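Local coordinates for protein tyrosine--tRNA ligase (Archaeoglobus fulgidus, PDB 2CYB) that probably attaches tyrosine to its cognate tRNA, first activating the amino acid with ATP and then passing it to the acceptor end, at residues A[14-18]-A[178-182]; A[35-39]-A[52-56]; A[18-22]-A[185-189]. One frame throughout, in Å; residues are numbered along the deposited sequence.

In the fold
Contact 2 is the core piece and contacts 1 and 3 are surface pieces, though all three involve the Rossmann-type sheet or a helix packed on it. In contact 2, strand 34-39 lies against helix 47-61 through aliphatic groups and one hydroxyl pair, every touching residue being buried. Contacts 1 and 3, centres about 10 Å apart, share V18, helix 181-190 and an arginine–glutamate salt bridge. Contact 1 takes the helix start and the 3-10 turn before it, with carboxylate oxygens against I178; contact 3 lies farther along, where V18 meets M185 and a guanidinium face. Contacts 1 and 2, with centres about 13 Å apart, both reach the bound tyrosine, one at its amino-acid end, the other at its phenol.

Contact 1: A[14-18]-A[178-182]; sequences AEEVV and IDQRK. With TYR (tyrosine), chain C.
E16 and R181 form the charged link between strand 16-18 and the start of helix 181-190. From CB the glutamate runs out extended, its CG anti to the backbone N (chi1 172°), which sends the carboxylate across the arginine side chain at about a right angle. The inner atoms CB and CG serve as a spacer, and the work begins at CD. OE1 lies 2.9 Å from R181 NE, a weak bond by its angle, and also packs against I178 CD1 at 3.6 Å; the same oxygen takes a hydrogen bond from H203 ND1 in the neighbouring strand. OE2 receives R181 NH2 at 3.1 Å, in the guanidinium plane but 30° out of the carboxylate plane, and a further weak bond from NE. With the two planes 51° apart, this is a twisted salt bridge. E15 adds OE2 against I178 CG2 at 3.7 Å. E15 and E16 both lie opposite H203 in strand 200-204, a classic beta bulge. On the ligand side of the 178-182 turn, Q180 OE1 accepts from the amino group N of the bound tyrosine at 2.7 Å, while Q180 NE2 reaches D179 OD1 at 3.1 Å. The 178-182 segment therefore joins a bulged edge strand of the Rossmann-type sheet to the tyrosine pocket of this class I synthetase.

Contact 2: A[35-39]-A[52-56]; sequences AYVGY and TVQKL. With TYR (tyrosine), chain C.
V37 and L56 make the tight centre of this contact, where strand 35-39 runs nearly antiparallel to helix 52-56 at an angle of 160°. V37 CG2 sits in the fork of the leucine, 3.6 Å from L56 CG and almost as near to both of its methyls. The other valine methyl, CG1, is turned to the Y39 ring: it lies 3.5 Å above the ring plane, offset toward the rim, and also meets T52. At the ring's edge Y39 OH and T52 OG1 share a hydrogen bond of 2.7 Å. T52 OG1 stands between its backbone N and carbonyl carbon (chi1 52°), which points it at the phenol and lets it bond H49 O in its own helix as well. V53 CG2 then packs against Y39 OH at 3.4 Å. The looser margin is at the A35 end: Y36 C comes no nearer to L56 CD2 than 4.2 Å, and K55 leads away to D58. Y36 points away from the helix, to the sheet's other side, where its OH lies 2.8 Å from the OH of the bound tyrosine, which approaches in the plane of the Y36 ring. A phenylalanine here would probably leave the substrate hydroxyl without this hydrogen-bonding mate. Farther along the strand, G38 O approaches ligand CD2 at 3.3 Å. One strand thus carries the packing of a beta-alpha-beta unit on one side and the tyrosine pocket of a class I Rossmann-type catalytic domain on the other.

Contact 3: A[18-22]-A[185-189]; sequences VTEEE and MLARE
The backbones of V18 and M185 stay well apart, their CA atoms 9.2 Å from each other, and the chain enters helix 20-28 through a cis peptide bond before T19. Side chains bridge the gap. R188 reaches E22 end-on, with NH1 to OE1 at 2.9 Å and NH2 to OE2 at 3.0 Å, both N-H...O angles 169°. Each oxygen uses its syn lone pair and the carboxylate and guanidinium planes are only 11° apart, so the pair forms a flat, two-pronged salt bridge. The arginine gets there by bending at chi3 (61°), while the glutamate comes from the opposite direction on an extended chain. Over one guanidinium face, above its centre, sits V18 CG1, 3.5 Å from R188 NE. A second polar partner is P199 O, which accepts from NH1; that nitrogen therefore grips two oxygens, which is likely to fix the rotation of the group. M185 adds its curled end, CE lying 4.1 Å from V18 CG1. T19 supports the glutamate from its own segment: its OG1 accepts from E22 N at 3.3 Å, capping the helix that carries E22. The N-capped start of helix 20-28, just after edge strand 16-18 of the Rossmann-type sheet, is thus joined to helix 181-190 by a bidentate arginine–glutamate salt bridge.

Contact 1: A[14-18]-A[178-182]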
loop_
_atom_site.group_PDB
_atom_site.type_symbol
_atom_site.label_atom_id
_atom_site.label_comp_id
_atom_site.label_asym_id
_atom_site.label_seq_id
_atom_site.Cartn_x
_atom_site.Cartn_y
_atom_site.Cartn_z
ATOM N N ALA A 14 22.544 4.292 -24.066
ATOM C CA ALA A 14 21.345 3.723 -23.469
ATOM C C ALA A 14 21.477 2.222 -23.638
ATOM O O ALA A 14 21.954 1.748 -24.667
ATOM C CB ALA A 14 20.093 4.220 -24.183
ATOM N N GLU A 15 21.067 1.465 -22.632
ATOM C CA GLU A 15 21.150 0.018 -22.729
ATOM C C GLU A 15 19.934 -0.548 -23.452
ATOM O O GLU A 15 20.022 -1.557 -24.153
ATOM C CB GLU A 15 21.255 -0.604 -21.335
ATOM C CG GLU A 15 21.247 -2.124 -21.346
ATOM C CD GLU A 15 21.516 -2.727 -19.984
ATOM O OE1 GLU A 15 21.362 -3.959 -19.841
ATOM O OE2 GLU A 15 21.885 -1.973 -19.059
ATOM N N GLU A 16 18.796 0.113 -23.291
ATOM C CA GLU A 16 17.570 -0.356 -23.913
ATOM C C GLU A 16 16.574 0.772 -24.105
ATOM O O GLU A 16 16.560 1.740 -23.344
ATOM C CB GLU A 16 16.942 -1.446 -23.039
ATOM C CG GLU A 16 15.557 -1.894 -23.472
ATOM C CD GLU A 16 14.896 -2.812 -22.457
ATOM O OE1 GLU A 16 14.708 -2.387 -21.294
ATOM O OE2 GLU A 16 14.562 -3.959 -22.824
ATOM N N VAL A 17 15.758 0.649 -25.146
ATOM C CA VAL A 17 14.719 1.628 -25.423
ATOM C C VAL A 17 13.446 0.830 -25.693
ATOM O O VAL A 17 13.432 -0.073 -26.532
ATOM C CB VAL A 17 15.043 2.502 -26.646
ATOM C CG1 VAL A 17 13.882 3.449 -26.914
ATOM C CG2 VAL A 17 16.324 3.292 -26.401
ATOM N N VAL A 18 12.390 1.152 -24.958
ATOM C CA VAL A 18 11.112 0.470 -25.099
ATOM C C VAL A 18 10.025 1.460 -25.512
ATOM O O VAL A 18 9.450 2.132 -24.663
ATOM C CB VAL A 18 10.696 -0.187 -23.768
ATOM C CG1 VAL A 18 9.395 -0.945 -23.943
ATOM C CG2 VAL A 18 11.805 -1.110 -23.278
ATOM N N ILE A 178 18.395 0.493 -15.804
ATOM C CA ILE A 178 17.756 -0.742 -16.222
ATOM C C ILE A 178 17.141 -1.485 -15.026
ATOM O O ILE A 178 16.320 -2.384 -15.201
ATOM C CB ILE A 178 18.778 -1.654 -16.957
ATOM C CG1 ILE A 178 18.067 -2.848 -17.588
ATOM C CG2 ILE A 178 19.838 -2.125 -15.995
ATOM C CD1 ILE A 178 17.346 -2.515 -18.869
ATOM N N ASP A 179 17.531 -1.118 -13.807
ATOM C CA ASP A 179 16.941 -1.775 -12.648
ATOM C C ASP A 179 15.511 -1.286 -12.393
ATOM O O ASP A 179 14.818 -1.807 -11.524
ATOM C CB ASP A 179 17.812 -1.604 -11.396
ATOM C CG ASP A 179 18.195 -0.167 -11.116
ATOM O OD1 ASP A 179 17.854 0.746 -11.902
ATOM O OD2 ASP A 179 18.867 0.045 -10.082
ATOM N N GLN A 180 15.071 -0.303 -13.171
ATOM C CA GLN A 180 13.705 0.223 -13.045
ATOM C C GLN A 180 12.826 -0.468 -14.093
ATOM O O GLN A 180 11.631 -0.184 -14.198
ATOM C CB GLN A 180 13.657 1.732 -13.326
ATOM C CG GLN A 180 14.628 2.594 -12.525
ATOM C CD GLN A 180 14.449 2.428 -11.034
ATOM O OE1 GLN A 180 13.352 2.615 -10.505
ATOM N NE2 GLN A 180 15.528 2.073 -10.344
ATOM N N ARG A 181 13.416 -1.382 -14.862
ATOM C CA ARG A 181 12.688 -2.044 -15.945
ATOM C C ARG A 181 11.357 -2.684 -15.584
ATOM O O ARG A 181 10.358 -2.464 -16.271
ATOM C CB ARG A 181 13.580 -3.088 -16.635
ATOM C CG ARG A 181 13.034 -3.536 -17.988
ATOM C CD ARG A 181 13.930 -4.559 -18.696
ATOM N NE ARG A 181 13.507 -4.747 -20.084
ATOM C CZ ARG A 181 12.310 -5.194 -20.453
ATOM N NH1 ARG A 181 11.401 -5.512 -19.541
ATOM N NH2 ARG A 181 12.011 -5.303 -21.741
ATOM N N LYS A 182 11.327 -3.473 -14.517
ATOM C CA LYS A 182 10.088 -4.126 -14.127
ATOM C C LYS A 182 9.013 -3.132 -13.718
ATOM O O LYS A 182 7.837 -3.339 -14.011
ATOM C CB LYS A 182 10.332 -5.139 -13.005
ATOM C CG LYS A 182 11.153 -6.343 -13.462
ATOM C CD LYS A 182 10.834 -7.580 -12.644
ATOM C CE LYS A 182 11.609 -8.790 -13.151
ATOM N NZ LYS A 182 11.359 -10.016 -12.338
HETATM N N TYR C . 12.801 4.050 -8.264
HETATM C CA TYR C . 13.828 5.077 -8.565
HETATM C C TYR C . 15.199 4.652 -8.044
HETATM O O TYR C . 16.154 5.424 -8.228
HETATM C CB TYR C . 13.405 6.415 -7.950
HETATM C CG TYR C . 12.111 6.915 -8.545
HETATM C CD1 TYR C . 11.005 7.200 -7.743
HETATM C CD2 TYR C . 11.996 7.100 -9.929
HETATM C CE1 TYR C . 9.806 7.666 -8.311
HETATM C CE2 TYR C . 10.821 7.556 -10.500
HETATM C CZ TYR C . 9.729 7.840 -9.690
HETATM O OH TYR C . 8.578 8.313 -10.270
HETATM O OXT TYR C . 15.301 3.546 -7.473
#

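Contact 2: A[35-39]-A[52-56]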
loop_
_atom_site.group_PDB
_atom_site.type_symbol
_atom_site.label_atom_id
_atom_site.label_comp_id
_atom_site.label_asym_id
_atom_site.label_seq_id
_atom_site.Cartn_x
_atom_site.Cartn_y
_atom_site.Cartn_z
ATOM N N ALA A 35 10.241 14.189 -20.911
ATOM C CA ALA A 35 10.943 13.074 -20.289
ATOM C C ALA A 35 11.268 13.445 -18.848
ATOM O O ALA A 35 11.324 14.624 -18.495
ATOM C CB ALA A 35 12.229 12.770 -21.047
ATOM N N TYR A 36 11.470 12.435 -18.009
ATOM C CA TYR A 36 11.816 12.684 -16.618
ATOM C C TYR A 36 12.619 11.530 -16.056
ATOM O O TYR A 36 12.742 10.477 -16.674
ATOM C CB TYR A 36 10.550 12.847 -15.739
ATOM C CG TYR A 36 10.071 11.578 -15.018
ATOM C CD1 TYR A 36 9.862 11.577 -13.632
ATOM C CD2 TYR A 36 9.803 10.401 -15.721
ATOM C CE1 TYR A 36 9.394 10.437 -12.967
ATOM C CE2 TYR A 36 9.337 9.254 -15.070
ATOM C CZ TYR A 36 9.132 9.281 -13.694
ATOM O OH TYR A 36 8.648 8.160 -13.060
ATOM N N VAL A 37 13.159 11.770 -14.873
ATOM C CA VAL A 37 13.867 10.764 -14.106
ATOM C C VAL A 37 13.456 11.126 -12.694
ATOM O O VAL A 37 13.310 12.309 -12.357
ATOM C CB VAL A 37 15.412 10.845 -14.197
ATOM C CG1 VAL A 37 16.019 9.760 -13.283
ATOM C CG2 VAL A 37 15.885 10.619 -15.630
ATOM N N GLY A 38 13.236 10.111 -11.875
ATOM C CA GLY A 38 12.869 10.366 -10.500
ATOM C C GLY A 38 14.016 9.927 -9.628
ATOM O O GLY A 38 14.702 8.957 -9.949
ATOM N N TYR A 39 14.238 10.647 -8.533
ATOM C CA TYR A 39 15.312 10.308 -7.606
ATOM C C TYR A 39 14.863 10.353 -6.152
ATOM O O TYR A 39 14.233 11.321 -5.726
ATOM C CB TYR A 39 16.479 11.292 -7.730
ATOM C CG TYR A 39 17.117 11.397 -9.094
ATOM C CD1 TYR A 39 16.714 12.387 -9.998
ATOM C CD2 TYR A 39 18.158 10.544 -9.468
ATOM C CE1 TYR A 39 17.337 12.531 -11.236
ATOM C CE2 TYR A 39 18.789 10.681 -10.712
ATOM C CZ TYR A 39 18.371 11.680 -11.586
ATOM O OH TYR A 39 18.984 11.837 -12.811
ATOM N N THR A 52 22.152 9.137 -15.278
ATOM C CA THR A 52 20.830 9.529 -15.745
ATOM C C THR A 52 20.730 11.031 -15.948
ATOM O O THR A 52 19.941 11.501 -16.767
ATOM C CB THR A 52 19.714 9.045 -14.777
ATOM O OG1 THR A 52 20.016 9.448 -13.435
ATOM C CG2 THR A 52 19.581 7.526 -14.840
ATOM N N VAL A 53 21.529 11.792 -15.210
ATOM C CA VAL A 53 21.512 13.239 -15.373
ATOM C C VAL A 53 22.027 13.579 -16.768
ATOM O O VAL A 53 21.448 14.414 -17.472
ATOM C CB VAL A 53 22.388 13.935 -14.315
ATOM C CG1 VAL A 53 22.685 15.366 -14.737
ATOM C CG2 VAL A 53 21.668 13.930 -12.968
ATOM N N GLN A 54 23.106 12.916 -17.173
ATOM C CA GLN A 54 23.688 13.153 -18.492
ATOM C C GLN A 54 22.680 12.816 -19.582
ATOM O O GLN A 54 22.599 13.512 -20.592
ATOM C CB GLN A 54 24.968 12.322 -18.679
ATOM C CG GLN A 54 25.598 12.429 -20.080
ATOM C CD GLN A 54 26.079 13.831 -20.416
ATOM O OE1 GLN A 54 25.746 14.377 -21.469
ATOM N NE2 GLN A 54 26.874 14.414 -19.529
ATOM N N LYS A 55 21.897 11.760 -19.376
ATOM C CA LYS A 55 20.903 11.383 -20.368
ATOM C C LYS A 55 19.823 12.461 -20.462
ATOM O O LYS A 55 19.320 12.744 -21.548
ATOM C CB LYS A 55 20.292 10.021 -20.029
ATOM C CG LYS A 55 19.264 9.526 -21.037
ATOM C CD LYS A 55 19.743 9.693 -22.483
ATOM C CE LYS A 55 21.029 8.926 -22.770
ATOM N NZ LYS A 55 21.554 9.211 -24.146
ATOM N N LEU A 56 19.471 13.071 -19.331
ATOM C CA LEU A 56 18.472 14.134 -19.354
ATOM C C LEU A 56 19.013 15.331 -20.137
ATOM O O LEU A 56 18.262 15.995 -20.850
ATOM C CB LEU A 56 18.086 14.566 -17.932
ATOM C CG LEU A 56 17.142 13.626 -17.170
ATOM C CD1 LEU A 56 16.835 14.208 -15.801
ATOM C CD2 LEU A 56 15.846 13.432 -17.956
HETATM N N TYR C . 12.801 4.050 -8.264
HETATM C CA TYR C . 13.828 5.077 -8.565
HETATM C C TYR C . 15.199 4.652 -8.044
HETATM O O TYR C . 16.154 5.424 -8.228
HETATM C CB TYR C . 13.405 6.415 -7.950
HETATM C CG TYR C . 12.111 6.915 -8.545
HETATM C CD1 TYR C . 11.005 7.200 -7.743
HETATM C CD2 TYR C . 11.996 7.100 -9.929
HETATM C CE1 TYR C . 9.806 7.666 -8.311
HETATM C CE2 TYR C . 10.821 7.556 -10.500
HETATM C CZ TYR C . 9.729 7.840 -9.690
HETATM O OH TYR C . 8.578 8.313 -10.270
HETATM O OXT TYR C . 15.301 3.546 -7.473
#

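Contact 3: A[18-22]-A[185-189]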
loop_
_atom_site.group_PDB
_atom_site.type_symbol
_atom_site.label_atom_id
_atom_site.label_comp_id
_atom_site.label_asym_id
_atom_site.label_seq_id
_atom_site.Cartn_x
_atom_site.Cartn_y
_atom_site.Cartn_z
ATOM N N VAL A 18 12.390 1.152 -24.958
ATOM C CA VAL A 18 11.112 0.470 -25.099
ATOM C C VAL A 18 10.025 1.460 -25.512
ATOM O O VAL A 18 9.450 2.132 -24.663
ATOM C CB VAL A 18 10.696 -0.187 -23.768
ATOM C CG1 VAL A 18 9.395 -0.945 -23.943
ATOM C CG2 VAL A 18 11.805 -1.110 -23.278
ATOM N N THR A 19 9.757 1.572 -26.811
ATOM C CA THR A 19 10.447 0.806 -27.846
ATOM C C THR A 19 11.071 1.809 -28.812
ATOM O O THR A 19 10.725 2.993 -28.792
ATOM C CB THR A 19 9.463 -0.092 -28.636
ATOM O OG1 THR A 19 8.497 0.728 -29.304
ATOM C CG2 THR A 19 8.736 -1.048 -27.701
ATOM N N GLU A 20 11.995 1.341 -29.644
ATOM C CA GLU A 20 12.653 2.210 -30.619
ATOM C C GLU A 20 11.635 2.931 -31.516
ATOM O O GLU A 20 11.678 4.155 -31.677
ATOM C CB GLU A 20 13.605 1.385 -31.494
ATOM C CG GLU A 20 14.847 0.860 -30.784
ATOM C CD GLU A 20 15.909 1.927 -30.582
ATOM O OE1 GLU A 20 16.341 2.536 -31.583
ATOM O OE2 GLU A 20 16.317 2.154 -29.425
ATOM N N GLU A 21 10.725 2.162 -32.102
ATOM C CA GLU A 21 9.712 2.721 -32.990
ATOM C C GLU A 21 8.876 3.782 -32.283
ATOM O O GLU A 21 8.636 4.860 -32.836
ATOM C CB GLU A 21 8.821 1.597 -33.526
ATOM C CG GLU A 21 9.620 0.471 -34.178
ATOM C CD GLU A 21 8.750 -0.648 -34.726
ATOM O OE1 GLU A 21 7.972 -1.240 -33.948
ATOM O OE2 GLU A 21 8.850 -0.939 -35.939
ATOM N N GLU A 22 8.444 3.479 -31.059
ATOM C CA GLU A 22 7.644 4.413 -30.271
ATOM C C GLU A 22 8.409 5.710 -30.060
ATOM O O GLU A 22 7.843 6.801 -30.149
ATOM C CB GLU A 22 7.284 3.798 -28.912
ATOM C CG GLU A 22 6.178 2.753 -28.960
ATOM C CD GLU A 22 6.024 2.001 -27.643
ATOM O OE1 GLU A 22 6.268 2.610 -26.580
ATOM O OE2 GLU A 22 5.648 0.807 -27.670
ATOM N N MET A 185 7.688 -1.710 -16.867
ATOM C CA MET A 185 6.803 -2.606 -17.607
ATOM C C MET A 185 5.434 -2.619 -16.930
ATOM O O MET A 185 4.395 -2.677 -17.599
ATOM C CB MET A 185 7.376 -4.021 -17.674
ATOM C CG MET A 185 8.672 -4.125 -18.478
ATOM S SD MET A 185 8.537 -3.448 -20.164
ATOM C CE MET A 185 9.247 -1.808 -19.930
ATOM N N LEU A 186 5.432 -2.565 -15.602
ATOM C CA LEU A 186 4.178 -2.546 -14.863
ATOM C C LEU A 186 3.394 -1.295 -15.271
ATOM O O LEU A 186 2.177 -1.343 -15.441
ATOM C CB LEU A 186 4.462 -2.541 -13.355
ATOM C CG LEU A 186 3.309 -2.325 -12.366
ATOM C CD1 LEU A 186 2.224 -3.360 -12.581
ATOM C CD2 LEU A 186 3.847 -2.421 -10.947
ATOM N N ALA A 187 4.096 -0.177 -15.432
ATOM C CA ALA A 187 3.459 1.072 -15.833
ATOM C C ALA A 187 2.845 0.917 -17.226
ATOM O O ALA A 187 1.675 1.253 -17.445
ATOM C CB ALA A 187 4.480 2.207 -15.837
ATOM N N ARG A 188 3.632 0.396 -18.163
ATOM C CA ARG A 188 3.157 0.200 -19.535
ATOM C C ARG A 188 1.912 -0.688 -19.597
ATOM O O ARG A 188 1.023 -0.469 -20.419
ATOM C CB ARG A 188 4.266 -0.423 -20.407
ATOM C CG ARG A 188 5.417 0.528 -20.746
ATOM C CD ARG A 188 6.527 -0.185 -21.522
ATOM N NE ARG A 188 6.081 -0.724 -22.812
ATOM C CZ ARG A 188 5.966 -0.016 -23.935
ATOM N NH1 ARG A 188 6.258 1.277 -23.954
ATOM N NH2 ARG A 188 5.569 -0.610 -25.052
ATOM N N GLU A 189 1.843 -1.677 -18.717
ATOM C CA GLU A 189 0.719 -2.602 -18.702
ATOM C C GLU A 189 -0.511 -2.102 -17.936
ATOM O O GLU A 189 -1.645 -2.313 -18.373
ATOM C CB GLU A 189 1.172 -3.949 -18.128
ATOM C CG GLU A 189 0.122 -5.041 -18.168
ATOM C CD GLU A 189 0.635 -6.366 -17.637
ATOM O OE1 GLU A 189 1.638 -6.878 -18.175
ATOM O OE2 GLU A 189 0.034 -6.900 -16.680
#